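Local coordinates for receptor-like protein kinase ANXUR1 (Arabidopsis thaliana, PDB 6FIG) that probably acts as a cell-surface receptor kinase in plant reproduction, its malectin-like ectodomain facing outward to sense extracellular signals, at residues Asp203-Arg209 with Val242-Pro246. Residues are numbered along the deposited sequence; the frame is centred on the assembly and turned at random. Where two conformers were deposited one is given.
Sequences DSGGLTR and VSIAP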
ATOM      1  N   ASP A 203       9.110  -2.853  -2.751  1.00 25.80           N
ATOM      2  CA  ASP A 203       9.024  -4.176  -2.125  1.00 24.39           C
ATOM      3  C   ASP A 203       7.667  -4.802  -2.392  1.00 25.01           C
ATOM      4  O   ASP A 203       6.675  -4.079  -2.564  1.00 27.53           O
ATOM      5  CB  ASP A 203       9.234  -4.053  -0.621  1.00 23.21           C
ATOM      6  CG  ASP A 203       9.324  -5.392   0.070  1.00 22.11           C
ATOM      7  OD1 ASP A 203       9.827  -6.372  -0.560  1.00 21.47           O
ATOM      8  OD2 ASP A 203       8.951  -5.480   1.246  1.00 21.36           O
ATOM      9  N   SER A 204       7.616  -6.137  -2.416  1.00 24.65           N
ATOM     10  CA  SER A 204       6.362  -6.864  -2.586  1.00 25.53           C
ATOM     11  C   SER A 204       5.628  -7.017  -1.258  1.00 25.63           C
ATOM     12  O   SER A 204       6.147  -6.666  -0.207  1.00 25.81           O
ATOM     13  CB  SER A 204       6.614  -8.236  -3.193  1.00 25.24           C
ATOM     14  OG  SER A 204       7.484  -8.978  -2.372  1.00 24.22           O
ATOM     15  N   GLY A 205       4.382  -7.492  -1.338  1.00 28.26           N
ATOM     16  CA  GLY A 205       3.576  -7.693  -0.116  1.00 28.20           C
ATOM     17  C   GLY A 205       3.137  -6.413   0.578  1.00 28.02           C
ATOM     18  O   GLY A 205       2.653  -6.455   1.692  1.00 27.15           O
ATOM     19  N   GLY A 206       3.344  -5.267  -0.067  1.00 27.52           N
ATOM     20  CA  GLY A 206       3.320  -3.956   0.621  1.00 27.36           C
ATOM     21  C   GLY A 206       4.117  -3.852   1.918  1.00 25.98           C
ATOM     22  O   GLY A 206       3.770  -3.053   2.788  1.00 26.63           O
ATOM     23  N   LEU A 207       5.206  -4.625   2.057  1.00 24.98           N
ATOM     24  CA  LEU A 207       5.899  -4.735   3.330  1.00 23.72           C
ATOM     25  C   LEU A 207       7.011  -3.692   3.521  1.00 23.16           C
ATOM     26  O   LEU A 207       7.612  -3.621   4.571  1.00 22.87           O
ATOM     27  CB  LEU A 207       6.464  -6.152   3.517  1.00 23.76           C
ATOM     28  CG  LEU A 207       5.432  -7.275   3.598  1.00 24.83           C
ATOM     29  CD1 LEU A 207       6.141  -8.626   3.683  1.00 25.22           C
ATOM     30  CD2 LEU A 207       4.509  -7.060   4.792  1.00 25.07           C
ATOM     31  N   THR A 208       7.272  -2.902   2.477  1.00 23.74           N
ATOM     32  CA  THR A 208       8.290  -1.851   2.492  1.00 24.33           C
ATOM     33  C   THR A 208       9.653  -2.200   3.074  1.00 23.07           C
ATOM     34  O   THR A 208      10.332  -1.354   3.656  1.00 22.49           O
ATOM     35  CB  THR A 208       7.756  -0.495   3.051  1.00 25.86           C
ATOM     36  OG1 THR A 208       7.391  -0.611   4.438  1.00 25.29           O
ATOM     37  CG2 THR A 208       6.597   0.001   2.237  1.00 27.55           C
ATOM     38  N   ARG A 209      10.068  -3.452   2.864  1.00 21.96           N
ATOM     39  CA  ARG A 209      11.418  -3.895   3.182  1.00 21.06           C
ATOM     40  C   ARG A 209      12.408  -3.333   2.165  1.00 21.99           C
ATOM     41  O   ARG A 209      12.129  -3.288   0.970  1.00 22.58           O
ATOM     42  CB  ARG A 209      11.532  -5.415   3.128  1.00 20.64           C
ATOM     43  CG  ARG A 209      10.660  -6.150   4.127  1.00 20.14           C
ATOM     44  CD  ARG A 209      10.490  -7.622   3.761  1.00 20.02           C
ATOM     45  NE  ARG A 209       9.812  -7.760   2.489  1.00 20.05           N
ATOM     46  CZ  ARG A 209       9.417  -8.910   1.935  1.00 20.47           C
ATOM     47  NH1 ARG A 209       9.627 -10.078   2.527  1.00 20.62           N
ATOM     48  NH2 ARG A 209       8.839  -8.877   0.745  1.00 21.29           N
ATOM     49  N   VAL A 242       4.093 -14.009  -3.575  1.00 25.63           N
ATOM     50  CA  VAL A 242       4.872 -12.865  -4.053  1.00 25.19           C
ATOM     51  C   VAL A 242       5.435 -12.042  -2.904  1.00 24.04           C
ATOM     52  O   VAL A 242       6.456 -11.396  -3.072  1.00 24.03           O
ATOM     53  CB  VAL A 242       4.115 -11.944  -5.068  1.00 27.11           C
ATOM     54  CG1 VAL A 242       3.702 -12.745  -6.295  1.00 28.37           C
ATOM     55  CG2 VAL A 242       2.971 -11.210  -4.449  1.00 28.96           C
ATOM     56  N   SER A 243       4.795 -12.097  -1.722  1.00 23.63           N
ATOM     57  CA  SER A 243       5.310 -11.434  -0.525  0.68 22.99           C
ATOM     58  C   SER A 243       6.666 -11.932  -0.056  1.00 21.71           C
ATOM     59  O   SER A 243       7.335 -11.250   0.728  1.00 21.98           O
ATOM     60  CB  SER A 243       4.341 -11.569   0.663  0.68 22.94           C
ATOM     61  OG  SER A 243       3.105 -10.983   0.372  0.68 24.43           O
ATOM     62  N   ILE A 244       7.102 -13.124  -0.513  1.00 21.50           N
ATOM     63  CA  ILE A 244       8.401 -13.630  -0.108  1.00 20.92           C
ATOM     64  C   ILE A 244       9.512 -12.653  -0.489  1.00 20.38           C
ATOM     65  O   ILE A 244      10.368 -12.336   0.319  1.00 20.84           O
ATOM     66  CB  ILE A 244       8.662 -15.047  -0.676  1.00 21.07           C
ATOM     67  CG1 ILE A 244       7.804 -16.086   0.080  1.00 21.79           C
ATOM     68  CG2 ILE A 244      10.119 -15.406  -0.654  1.00 20.96           C
ATOM     69  CD1 ILE A 244       8.244 -16.374   1.513  1.00 21.84           C
ATOM     70  N   ALA A 245       9.469 -12.160  -1.723  1.00 20.41           N
ATOM     71  CA  ALA A 245      10.485 -11.200  -2.194  1.00 20.35           C
ATOM     72  C   ALA A 245      10.015 -10.643  -3.530  1.00 20.60           C
ATOM     73  O   ALA A 245       9.353 -11.347  -4.289  1.00 22.16           O
ATOM     74  CB  ALA A 245      11.829 -11.872  -2.370  1.00 20.45           C
ATOM     75  N   PRO A 246      10.353  -9.385  -3.821  1.00 21.31           N
ATOM     76  CA  PRO A 246       9.933  -8.787  -5.067  1.00 22.59           C
ATOM     77  C   PRO A 246      10.662  -9.330  -6.284  1.00 23.03           C
ATOM     78  O   PRO A 246      11.773  -9.892  -6.192  1.00 22.79           O
ATOM     79  CB  PRO A 246      10.253  -7.295  -4.868  1.00 23.15           C
ATOM     80  CG  PRO A 246      11.356  -7.286  -3.897  1.00 22.11           C
ATOM     81  CD  PRO A 246      11.108  -8.445  -2.984  1.00 20.72           C
TER
HETATM   82  O   HOH W   1       2.017  -8.961   2.411  1.00 30.06           O
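Ser204 and Arg209 reach from the loop before strand 212-213 to the backbone carbonyls of 242-246, the short turn leading into helix 247-250. At the packed end, Ser204 OG donates to Val242 O at 2.7 Å; chi1 of 59° sets the hydroxyl between backbone N and carbonyl carbon, close beside Pro246. Serine suits the place, being small enough to fit there yet able to give a proton. The Pro246 ring, whose nitrogen has none to offer, lies against Ser204 and brings CD to 3.4 Å from Asp203 OD1. Arg209 NH2 meets Ser243 O at 2.8 Å, from above the carbonyl plane, while NH1 adds only weak bonds to the carbonyls of Ser243 and Ile244. Asp203 holds the guanidinium side-on in a salt bridge: Arg209 NE to Asp203 OD2 is 2.7 Å and nearly straight (168°), on the syn lone pair, and Arg209 NH2 donates to Asp203 OD1. Leu207 CD1 covers one guanidinium face, and Trp211 also bonds OD1.

The other side is looser, bordered by the second subunit. Gly205, with positive phi in a type I' turn, leaves room for Ser243. In one Ser243 conformer, a water donates to Gly205 O and Ser243 OG, which also bonds Asp134 of the second subunit. Pairing with Asp203 probably offsets the arginine's charge, leaving its remaining N-H groups to satisfy buried carbonyls and tie two irregular loops together.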